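Local coordinates for protein alpha-fucosidase (Bifidobacterium bifidum, PDB 2EAB) that serves as the catalytic domain of a larger 1,2-alpha-L-fucosidase, probably hydrolysing alpha-1,2-linked L-fucose from glycans, and binds calcium, at residues A[54-59]-A[182-187]; A[376-381]-A[767-772]; A[381-386]-A[435-440]; A[393-398]-A[427-432]. All coordinates share one frame; numbering follows the deposited sequence.

Interaction 1: A[54-59]-A[182-187]; sequences FGNGKI and YFASNP
With chi1 at 69°, Asn56 tucks CG between its own backbone N and carbonyl carbon, which sends ND2 across to Ser185 O; this bond is nearly straight (3.0 Å from ND2 to O), though ND2 sits above the plane of that carbonyl. Asn186 answers with CG anti to its backbone N (chi1 -170°), placing its ND2 2.8 Å from Asn56 O; the same nitrogen also bonds Asn390. Asparagine suits both places because a short amide can donate to a main-chain carbonyl close by. The other half of the Asn56 amide turns back into its own loop, where OD1 accepts from Lys58 N (2.9 Å) and Ile59 N (2.8 Å) on opposite faces of its plane, fixing the rotation of the group. Beside it, the small Ala184 lets the chains close, its CB 3.6 Å from Gly55 C. A water donates to Gly55 O and Ala184 O, reconciling two neighbouring acceptors. One face of the Phe54 ring lies, near its rim, over Tyr182 C, with its edge to Ala184 N. The Asx turn of Asn56 links strands 52-55 and 59-63, and its contact with the end of strand 176-185 joins two antiparallel sheets of the N-terminal domain, with Gly57 at the calcium site.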
# COMPACT_ATOMS: atom_id res chain seq x y z
N PHE A 54 4.62 8.98 13.14
CA PHE A 54 5.24 7.79 13.69
C PHE A 54 4.13 6.86 14.16
O PHE A 54 3.00 7.29 14.39
CB PHE A 54 6.19 8.16 14.85
CG PHE A 54 5.50 8.68 16.06
CD1 PHE A 54 5.20 7.83 17.11
CD2 PHE A 54 5.13 10.03 16.16
CE1 PHE A 54 4.54 8.30 18.24
CE2 PHE A 54 4.46 10.50 17.28
CZ PHE A 54 4.17 9.64 18.33
N GLY A 55 4.44 5.58 14.28
CA GLY A 55 3.44 4.62 14.70
C GLY A 55 4.03 3.26 14.98
O GLY A 55 5.21 3.01 14.70
N ASN A 56 3.20 2.38 15.54
CA ASN A 56 3.60 0.99 15.79
C ASN A 56 2.74 -0.00 15.00
O ASN A 56 2.66 -1.17 15.36
CB ASN A 56 3.57 0.67 17.29
CG ASN A 56 2.16 0.64 17.87
OD1 ASN A 56 1.18 0.88 17.17
ND2 ASN A 56 2.06 0.34 19.16
N GLY A 57 2.12 0.48 13.93
CA GLY A 57 1.19 -0.32 13.12
C GLY A 57 -0.24 -0.27 13.62
O GLY A 57 -1.16 -0.71 12.92
N LYS A 58 -0.43 0.24 14.84
CA LYS A 58 -1.74 0.23 15.49
C LYS A 58 -2.13 1.62 15.99
O LYS A 58 -3.15 2.16 15.57
CB LYS A 58 -1.78 -0.81 16.61
CG LYS A 58 -1.56 -2.22 16.10
CD LYS A 58 -1.62 -3.25 17.20
CE LYS A 58 -0.29 -3.39 17.91
NZ LYS A 58 -0.43 -4.33 19.04
N ILE A 59 -1.32 2.20 16.86
CA ILE A 59 -1.47 3.61 17.22
C ILE A 59 -0.44 4.45 16.47
O ILE A 59 0.65 3.98 16.15
CB ILE A 59 -1.39 3.87 18.75
CG1 ILE A 59 -0.10 3.30 19.36
CG2 ILE A 59 -2.64 3.33 19.45
CD1 ILE A 59 0.08 3.61 20.84
N TYR A 182 9.27 11.44 20.83
CA TYR A 182 8.06 10.64 20.67
C TYR A 182 8.34 9.38 19.86
O TYR A 182 8.99 9.44 18.82
CB TYR A 182 6.98 11.42 19.94
CG TYR A 182 6.66 12.79 20.49
CD1 TYR A 182 5.75 12.94 21.53
CD2 TYR A 182 7.22 13.93 19.93
CE1 TYR A 182 5.43 14.19 22.03
CE2 TYR A 182 6.91 15.19 20.41
CZ TYR A 182 6.01 15.31 21.46
OH TYR A 182 5.68 16.55 21.94
N PHE A 183 7.83 8.25 20.33
CA PHE A 183 7.84 7.03 19.53
C PHE A 183 6.69 6.12 19.92
O PHE A 183 6.07 6.31 20.97
CB PHE A 183 9.20 6.30 19.60
CG PHE A 183 9.61 5.85 20.98
CD1 PHE A 183 9.21 4.61 21.47
CD2 PHE A 183 10.43 6.65 21.77
CE1 PHE A 183 9.59 4.19 22.74
CE2 PHE A 183 10.82 6.23 23.04
CZ PHE A 183 10.41 5.00 23.52
N ALA A 184 6.38 5.16 19.06
CA ALA A 184 5.36 4.17 19.35
C ALA A 184 5.98 2.80 19.18
O ALA A 184 6.36 2.40 18.07
CB ALA A 184 4.15 4.34 18.44
N SER A 185 6.09 2.09 20.30
CA SER A 185 6.72 0.79 20.34
C SER A 185 5.77 -0.31 19.91
O SER A 185 4.65 -0.39 20.41
CB SER A 185 7.22 0.50 21.75
OG SER A 185 7.61 -0.85 21.87
N ASN A 186 6.22 -1.15 18.99
CA ASN A 186 5.48 -2.36 18.67
C ASN A 186 5.63 -3.44 19.77
O ASN A 186 4.62 -3.95 20.25
CB ASN A 186 5.82 -2.89 17.27
CG ASN A 186 4.88 -4.00 16.83
OD1 ASN A 186 5.18 -5.17 17.01
ND2 ASN A 186 3.74 -3.62 16.26
N PRO A 187 6.88 -3.76 20.20
CA PRO A 187 7.04 -4.77 21.25
C PRO A 187 6.25 -4.50 22.53
O PRO A 187 5.71 -5.44 23.12
CB PRO A 187 8.54 -4.75 21.55
CG PRO A 187 9.16 -4.27 20.31
CD PRO A 187 8.19 -3.27 19.73
O HOH W 1 7.33 1.10 15.85
O HOH W 2 2.15 -4.80 19.91

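Interaction 2: A[376-381]-A[767-772]; sequences YKYGRY and DGNFGN
Asn769 is the first residue of 767-772 to meet the helix containing Tyr376 to Tyr381. Its ND2 comes 4.0 Å from CD2 of Tyr378, with the amide plane almost perpendicular (88°) to the phenol ring. This is a van der Waals contact: the amide spends its polar atoms elsewhere, ND2 on Leu757 O and OD1 on Asp759 N, and these bonds hold it against the ring. The main chain of Asn769 packs just as closely, its O 3.9 Å from CA of Gly379. A beta carbon on Gly379 would run into that oxygen, so glycine is what lets the backbones come together, the CA atoms of Gly379 and Phe770 being 4.9 Å apart.

Phe770 starts from a beta carbon directed away from the other helix, yet its ring returns: CG stands anti to the carbonyl carbon (chi1 -61°), and the ring edge meets Gly379 O in plane, CE1 3.3 Å from that oxygen. The same oxygen accepts a hydrogen bond from the Thr383 hydroxyl. Finally Asn772 extends, and OD1 rests 3.7 Å from CA of Tyr376 while its ND2 bonds Gln748. One residue further on, the hydroxyl of Thr773 does bond Tyr376 O.

Both helices belong to the catalytic domain, probably an (alpha/alpha)6 barrel as in related enzymes; their segments 376-381 and 767-772 approach to 7.9 Å between axes, their directions 117° apart. The chemistry implies cohesion through close backbone fit and a weakly polar aromatic edge at a carbonyl, with the Asn769 amide and ND2 of Asn772 bonded to neighbouring parts of the fold.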
# COMPACT_ATOMS: atom_id res chain seq x y z
N TYR A 376 12.43 7.77 -0.96
CA TYR A 376 12.52 6.32 -1.06
C TYR A 376 12.44 5.66 0.33
O TYR A 376 11.63 4.75 0.56
CB TYR A 376 13.82 5.89 -1.76
CG TYR A 376 14.01 4.40 -1.68
CD1 TYR A 376 13.34 3.55 -2.55
CD2 TYR A 376 14.80 3.83 -0.69
CE1 TYR A 376 13.48 2.18 -2.46
CE2 TYR A 376 14.94 2.45 -0.58
CZ TYR A 376 14.27 1.63 -1.47
OH TYR A 376 14.40 0.28 -1.35
N LYS A 377 13.30 6.12 1.23
CA LYS A 377 13.42 5.55 2.56
C LYS A 377 12.14 5.77 3.38
O LYS A 377 11.78 4.93 4.20
CB LYS A 377 14.61 6.17 3.29
CG LYS A 377 15.95 5.70 2.76
CD LYS A 377 17.08 6.58 3.26
CE LYS A 377 18.41 6.01 2.82
NZ LYS A 377 19.56 6.79 3.35
N TYR A 378 11.48 6.90 3.14
CA TYR A 378 10.25 7.25 3.84
C TYR A 378 9.15 6.23 3.56
O TYR A 378 8.36 5.92 4.45
CB TYR A 378 9.78 8.63 3.41
CG TYR A 378 8.90 9.42 4.36
CD1 TYR A 378 9.06 9.36 5.75
CD2 TYR A 378 7.95 10.30 3.85
CE1 TYR A 378 8.26 10.15 6.60
CE2 TYR A 378 7.17 11.08 4.67
CZ TYR A 378 7.33 11.01 6.04
OH TYR A 378 6.56 11.82 6.84
N GLY A 379 9.08 5.72 2.33
CA GLY A 379 8.09 4.72 1.98
C GLY A 379 8.28 3.45 2.79
O GLY A 379 7.30 2.80 3.17
N ARG A 380 9.53 3.10 3.06
CA ARG A 380 9.82 1.97 3.93
C ARG A 380 9.43 2.29 5.36
O ARG A 380 8.72 1.53 6.01
CB ARG A 380 11.29 1.56 3.82
CG ARG A 380 11.68 1.08 2.42
CD ARG A 380 13.07 0.46 2.37
NE ARG A 380 13.13 -0.83 3.05
CZ ARG A 380 13.64 -1.02 4.26
NH1 ARG A 380 14.14 -0.00 4.96
NH2 ARG A 380 13.66 -2.24 4.78
N TYR A 381 9.87 3.45 5.85
CA TYR A 381 9.52 3.93 7.18
C TYR A 381 8.01 3.90 7.43
O TYR A 381 7.55 3.42 8.47
CB TYR A 381 10.07 5.35 7.38
CG TYR A 381 9.59 5.98 8.66
CD1 TYR A 381 10.25 5.75 9.86
CD2 TYR A 381 8.44 6.77 8.68
CE1 TYR A 381 9.79 6.31 11.05
CE2 TYR A 381 7.97 7.33 9.86
CZ TYR A 381 8.65 7.10 11.04
OH TYR A 381 8.18 7.65 12.20
N ASP A 767 -0.61 6.28 -0.82
CA ASP A 767 -0.34 5.36 -1.92
C ASP A 767 0.93 5.72 -2.68
O ASP A 767 1.83 4.88 -2.84
CB ASP A 767 -1.55 5.21 -2.87
CG ASP A 767 -2.25 6.53 -3.20
OD1 ASP A 767 -1.59 7.56 -3.45
OD2 ASP A 767 -3.49 6.51 -3.25
N GLY A 768 1.04 6.98 -3.11
CA GLY A 768 2.20 7.44 -3.88
C GLY A 768 3.52 7.39 -3.14
O GLY A 768 4.57 7.27 -3.77
N ASN A 769 3.49 7.47 -1.81
CA ASN A 769 4.71 7.27 -1.02
C ASN A 769 5.22 5.84 -1.20
O ASN A 769 6.41 5.61 -1.46
CB ASN A 769 4.46 7.53 0.47
CG ASN A 769 4.43 9.00 0.82
OD1 ASN A 769 3.38 9.53 1.21
ND2 ASN A 769 5.57 9.67 0.69
N PHE A 770 4.31 4.88 -1.09
CA PHE A 770 4.66 3.48 -1.28
C PHE A 770 5.00 3.18 -2.74
O PHE A 770 5.90 2.39 -3.03
CB PHE A 770 3.52 2.59 -0.77
CG PHE A 770 3.23 2.74 0.70
CD1 PHE A 770 4.24 2.62 1.65
CD2 PHE A 770 1.93 2.97 1.14
CE1 PHE A 770 3.97 2.74 3.00
CE2 PHE A 770 1.65 3.08 2.50
CZ PHE A 770 2.67 2.97 3.43
N GLY A 771 4.29 3.84 -3.66
CA GLY A 771 4.55 3.69 -5.09
C GLY A 771 5.94 4.17 -5.48
O GLY A 771 6.59 3.56 -6.34
N ASN A 772 6.40 5.24 -4.85
CA ASN A 772 7.74 5.75 -5.09
C ASN A 772 8.80 4.71 -4.71
O ASN A 772 9.68 4.39 -5.51
CB ASN A 772 7.96 7.07 -4.33
CG ASN A 772 9.35 7.61 -4.51
OD1 ASN A 772 10.29 7.11 -3.90
ND2 ASN A 772 9.49 8.64 -5.34

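Interaction 3: A[381-386]-A[435-440]; sequences YLTIGS and ANMGEL. With CA (calcium ion), chain C.
Thr383 presents both branches to the loop, CG2 mainly to Leu440 and OG1 to Met437. CG2, anti to the backbone N, meets CD1 of Leu440 at 3.8 Å, while OG1, beside the backbone N, lies 3.5 Å from CE of Met437. The Met437 chain runs extended as far as SD and then bends (chi3 -66°), bringing the methyl group against the hydroxyl and CB of Thr383; a flexible thioether suits a place where a long apolar chain must curl round a beta-branched neighbour. Leu440 approaches from beside it, and CD1 touches both CG2 of Thr383 and CG1 of Ile384, the latter 4.0 Å away.

The setting is the last turn of helix 365-386, in what is probably the (alpha/alpha)6 barrel of the catalytic domain, packed on the loop that leads from helix 424-428 into helix 442-450. That turn ends at Ser386, whose O binds the calcium ion at 2.7 Å together with Glu77 and Leu393, and whose OG bonds back to Leu382 O.

Inside this apolar surface the Thr383 hydroxyl is satisfied by Gly379 O, one turn earlier. With an alanine at Thr383, Gly379 O would probably lose that bond and CD1 of Leu440 would border a gap. Ile384, for its part, reaches on to His327, Ile330 and Tyr331 of helix 316-331.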
# COMPACT_ATOMS: atom_id res chain seq x y z
N TYR A 381 9.87 3.45 5.85
CA TYR A 381 9.52 3.93 7.18
C TYR A 381 8.01 3.90 7.43
O TYR A 381 7.55 3.42 8.47
CB TYR A 381 10.07 5.35 7.38
CG TYR A 381 9.59 5.98 8.66
CD1 TYR A 381 10.25 5.75 9.86
CD2 TYR A 381 8.44 6.77 8.68
CE1 TYR A 381 9.79 6.31 11.05
CE2 TYR A 381 7.97 7.33 9.86
CZ TYR A 381 8.65 7.10 11.04
OH TYR A 381 8.18 7.65 12.20
N LEU A 382 7.25 4.40 6.46
CA LEU A 382 5.80 4.53 6.61
C LEU A 382 5.11 3.17 6.64
O LEU A 382 4.04 3.04 7.24
CB LEU A 382 5.21 5.42 5.51
CG LEU A 382 5.56 6.91 5.61
CD1 LEU A 382 5.14 7.61 4.33
CD2 LEU A 382 4.93 7.58 6.84
N THR A 383 5.72 2.17 6.00
CA THR A 383 5.22 0.80 6.10
C THR A 383 5.37 0.29 7.54
O THR A 383 4.43 -0.25 8.11
CB THR A 383 5.96 -0.16 5.14
OG1 THR A 383 5.90 0.34 3.80
CG2 THR A 383 5.31 -1.54 5.16
N ILE A 384 6.57 0.47 8.11
CA ILE A 384 6.82 0.08 9.49
C ILE A 384 5.84 0.77 10.45
O ILE A 384 5.32 0.14 11.37
CB ILE A 384 8.28 0.36 9.91
CG1 ILE A 384 9.26 -0.34 8.95
CG2 ILE A 384 8.53 -0.07 11.36
CD1 ILE A 384 10.70 0.12 9.10
N GLY A 385 5.58 2.05 10.23
CA GLY A 385 4.68 2.81 11.09
C GLY A 385 3.21 2.44 11.00
O GLY A 385 2.47 2.60 11.97
N SER A 386 2.78 1.95 9.84
CA SER A 386 1.34 1.73 9.58
C SER A 386 0.89 0.28 9.41
O SER A 386 -0.30 -0.01 9.46
CB SER A 386 0.88 2.53 8.36
OG SER A 386 1.45 2.02 7.16
N ALA A 435 11.41 -4.30 -1.09
CA ALA A 435 12.16 -3.49 -0.13
C ALA A 435 12.36 -4.19 1.22
O ALA A 435 12.65 -3.53 2.22
CB ALA A 435 11.51 -2.12 0.04
N ASN A 436 12.25 -5.52 1.24
CA ASN A 436 12.65 -6.34 2.39
C ASN A 436 11.84 -6.05 3.66
O ASN A 436 12.40 -5.84 4.74
CB ASN A 436 14.16 -6.20 2.64
CG ASN A 436 14.78 -7.45 3.25
OD1 ASN A 436 14.11 -8.28 3.85
ND2 ASN A 436 16.10 -7.57 3.09
N MET A 437 10.52 -6.04 3.51
CA MET A 437 9.60 -5.87 4.63
C MET A 437 8.47 -6.89 4.54
O MET A 437 7.33 -6.59 4.91
CB MET A 437 9.02 -4.45 4.63
CG MET A 437 10.07 -3.35 4.70
SD MET A 437 9.37 -1.69 4.70
CE MET A 437 8.64 -1.63 3.06
N GLY A 438 8.79 -8.09 4.06
CA GLY A 438 7.77 -9.08 3.70
C GLY A 438 6.79 -9.42 4.82
O GLY A 438 5.60 -9.62 4.57
N GLU A 439 7.29 -9.49 6.05
CA GLU A 439 6.42 -9.83 7.18
C GLU A 439 5.32 -8.79 7.39
O GLU A 439 4.28 -9.09 7.98
CB GLU A 439 7.24 -10.02 8.46
CG GLU A 439 7.90 -8.76 8.99
CD GLU A 439 9.34 -8.60 8.56
OE1 GLU A 439 9.69 -8.95 7.41
OE2 GLU A 439 10.13 -8.11 9.39
N LEU A 440 5.56 -7.58 6.90
CA LEU A 440 4.62 -6.48 7.10
C LEU A 440 3.42 -6.56 6.16
O LEU A 440 2.48 -5.77 6.28
CB LEU A 440 5.33 -5.13 7.01
CG LEU A 440 6.56 -4.94 7.91
CD1 LEU A 440 6.96 -3.48 7.96
CD2 LEU A 440 6.32 -5.46 9.32
CA CA C . -2.70 -0.67 10.43

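Interaction 4: A[393-398]-A[427-432]; sequences LPSNLQ and MNYWPT. With CA (calcium ion), chain C.
Three oxygens gather round ND2 of Asn428. Its sound bond goes to Asn396 O, 3.1 Å away; that oxygen lies close to the amide plane of Asn428, although ND2 stands well above the plane of the Asn396 carbonyl. Weak bonds run from ND2 to OG and O of Ser395. An asparagine fits here because its short, flat amide can offer N-H groups to the buried carbonyls and hydroxyl of this loop.

Beside it Tyr429, its CG anti to the carbonyl carbon (chi1 -67°), carries the ring end to the loop although CB does not point there; its hydroxyl accepts from Ser395 N at 3.0 Å and also bonds Ser387. Pro394 packs on the same end of the ring, CB 3.9 Å from CE2 of Tyr429.

The loop held in this way, irregular and near the centre of the chain, includes Leu393, whose O binds the calcium ion at 2.7 Å with Glu77 and Ser386; further along, OD1 of Asn396 accepts from Gln398 N in an Asx turn. A phenylalanine in place of Tyr429 would probably leave Ser395 N without this acceptor and cost Ser387 a hydrogen-bond partner.

A water joins the two chains again, 2.7 Å from Ser395 OG and donating to Asn428 O, while it rests over one face of the Tyr429 ring near the rim.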
# COMPACT_ATOMS: atom_id res chain seq x y z
N LEU A 393 -5.40 -4.26 10.95
CA LEU A 393 -5.81 -3.84 9.62
C LEU A 393 -4.60 -3.42 8.80
O LEU A 393 -3.60 -2.96 9.36
CB LEU A 393 -6.82 -2.68 9.72
CG LEU A 393 -8.19 -3.07 10.29
CD1 LEU A 393 -9.00 -1.84 10.66
CD2 LEU A 393 -8.97 -3.97 9.35
N PRO A 394 -4.69 -3.56 7.46
CA PRO A 394 -3.59 -3.10 6.63
C PRO A 394 -3.58 -1.57 6.62
O PRO A 394 -4.51 -0.93 7.16
CB PRO A 394 -3.94 -3.65 5.25
CG PRO A 394 -5.40 -3.85 5.26
CD PRO A 394 -5.79 -4.13 6.67
N SER A 395 -2.55 -0.99 6.02
CA SER A 395 -2.54 0.44 5.80
C SER A 395 -3.75 0.86 4.96
O SER A 395 -4.12 0.18 4.00
CB SER A 395 -1.25 0.85 5.10
OG SER A 395 -1.03 0.02 3.98
N ASN A 396 -4.39 1.96 5.35
CA ASN A 396 -5.51 2.52 4.59
C ASN A 396 -5.01 3.64 3.66
O ASN A 396 -3.81 3.75 3.42
CB ASN A 396 -6.68 2.94 5.52
CG ASN A 396 -6.30 4.03 6.51
OD1 ASN A 396 -5.66 5.02 6.16
ND2 ASN A 396 -6.74 3.86 7.76
N LEU A 397 -5.92 4.44 3.10
CA LEU A 397 -5.51 5.50 2.17
C LEU A 397 -4.53 6.49 2.79
O LEU A 397 -3.85 7.22 2.06
CB LEU A 397 -6.73 6.28 1.65
CG LEU A 397 -7.59 5.65 0.57
CD1 LEU A 397 -8.76 6.56 0.27
CD2 LEU A 397 -6.79 5.39 -0.70
N GLN A 398 -4.46 6.52 4.12
CA GLN A 398 -3.59 7.44 4.85
C GLN A 398 -2.65 6.70 5.80
O GLN A 398 -2.05 7.31 6.69
CB GLN A 398 -4.43 8.50 5.59
CG GLN A 398 -5.19 9.38 4.61
CD GLN A 398 -6.02 10.48 5.26
OE1 GLN A 398 -5.73 10.93 6.38
NE2 GLN A 398 -7.02 10.94 4.54
N MET A 427 -1.15 -0.51 -4.29
CA MET A 427 0.05 0.31 -4.26
C MET A 427 0.72 0.34 -2.88
O MET A 427 1.95 0.31 -2.78
CB MET A 427 -0.25 1.72 -4.76
CG MET A 427 1.00 2.55 -5.01
SD MET A 427 0.70 4.13 -5.79
CE MET A 427 -0.18 3.62 -7.28
N ASN A 428 -0.10 0.39 -1.83
CA ASN A 428 0.41 0.34 -0.47
C ASN A 428 1.29 -0.88 -0.23
O ASN A 428 2.18 -0.85 0.62
CB ASN A 428 -0.73 0.31 0.55
CG ASN A 428 -1.43 1.64 0.72
OD1 ASN A 428 -1.25 2.57 -0.06
ND2 ASN A 428 -2.27 1.72 1.74
N TYR A 429 0.99 -1.96 -0.96
CA TYR A 429 1.72 -3.22 -0.82
C TYR A 429 2.53 -3.60 -2.06
O TYR A 429 2.75 -4.79 -2.34
CB TYR A 429 0.79 -4.34 -0.32
CG TYR A 429 0.36 -4.05 1.09
CD1 TYR A 429 1.12 -4.48 2.17
CD2 TYR A 429 -0.78 -3.29 1.36
CE1 TYR A 429 0.76 -4.18 3.48
CE2 TYR A 429 -1.15 -2.98 2.66
CZ TYR A 429 -0.38 -3.43 3.71
OH TYR A 429 -0.76 -3.11 4.99
N TRP A 430 2.96 -2.59 -2.81
CA TRP A 430 3.93 -2.80 -3.89
C TRP A 430 5.40 -2.86 -3.47
O TRP A 430 6.15 -3.64 -4.06
CB TRP A 430 3.78 -1.79 -5.02
CG TRP A 430 2.59 -2.02 -5.91
CD1 TRP A 430 1.80 -3.14 -5.97
CD2 TRP A 430 2.06 -1.11 -6.87
NE1 TRP A 430 0.80 -2.96 -6.91
CE2 TRP A 430 0.94 -1.72 -7.48
CE3 TRP A 430 2.44 0.18 -7.29
CZ2 TRP A 430 0.19 -1.08 -8.47
CZ3 TRP A 430 1.68 0.81 -8.28
CH2 TRP A 430 0.57 0.17 -8.86
N PRO A 431 5.86 -2.01 -2.51
CA PRO A 431 7.28 -2.13 -2.14
C PRO A 431 7.55 -3.12 -1.01
O PRO A 431 8.71 -3.33 -0.64
CB PRO A 431 7.62 -0.73 -1.64
CG PRO A 431 6.34 -0.26 -1.02
CD PRO A 431 5.20 -0.89 -1.81
N THR A 432 6.51 -3.74 -0.48
CA THR A 432 6.62 -4.45 0.78
C THR A 432 7.60 -5.61 0.73
O THR A 432 8.31 -5.87 1.70
CB THR A 432 5.23 -4.94 1.22
OG1 THR A 432 4.28 -3.90 1.00
CG2 THR A 432 5.23 -5.34 2.69
CA CA C . -2.70 -0.67 10.43
O HOH W 3 1.64 -0.36 3.51

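All four contacts are buried, but interaction 4 lies near the centre of the chain, whereas interaction 1 is about 18 Å from it, measured between centres, and includes partly exposed residues; both contain bridging water. Interaction 1 joins strands of the N-terminal domain; the others belong to the catalytic domain. Interactions 2 and 3 share Tyr381 and use successive turns of helix 365-386, the former by tight backbone fit, the latter by apolar side chains. Interactions 1 and 4, which involve loops next to regular elements, rely on asparagine amides instead. Gly57 N, 2.9 Å from Gly385 O, ties interaction 1 to interaction 3, and the calcium site contains Gly57, Ser386 and Leu393 from interactions 1, 3 and 4, with Glu77.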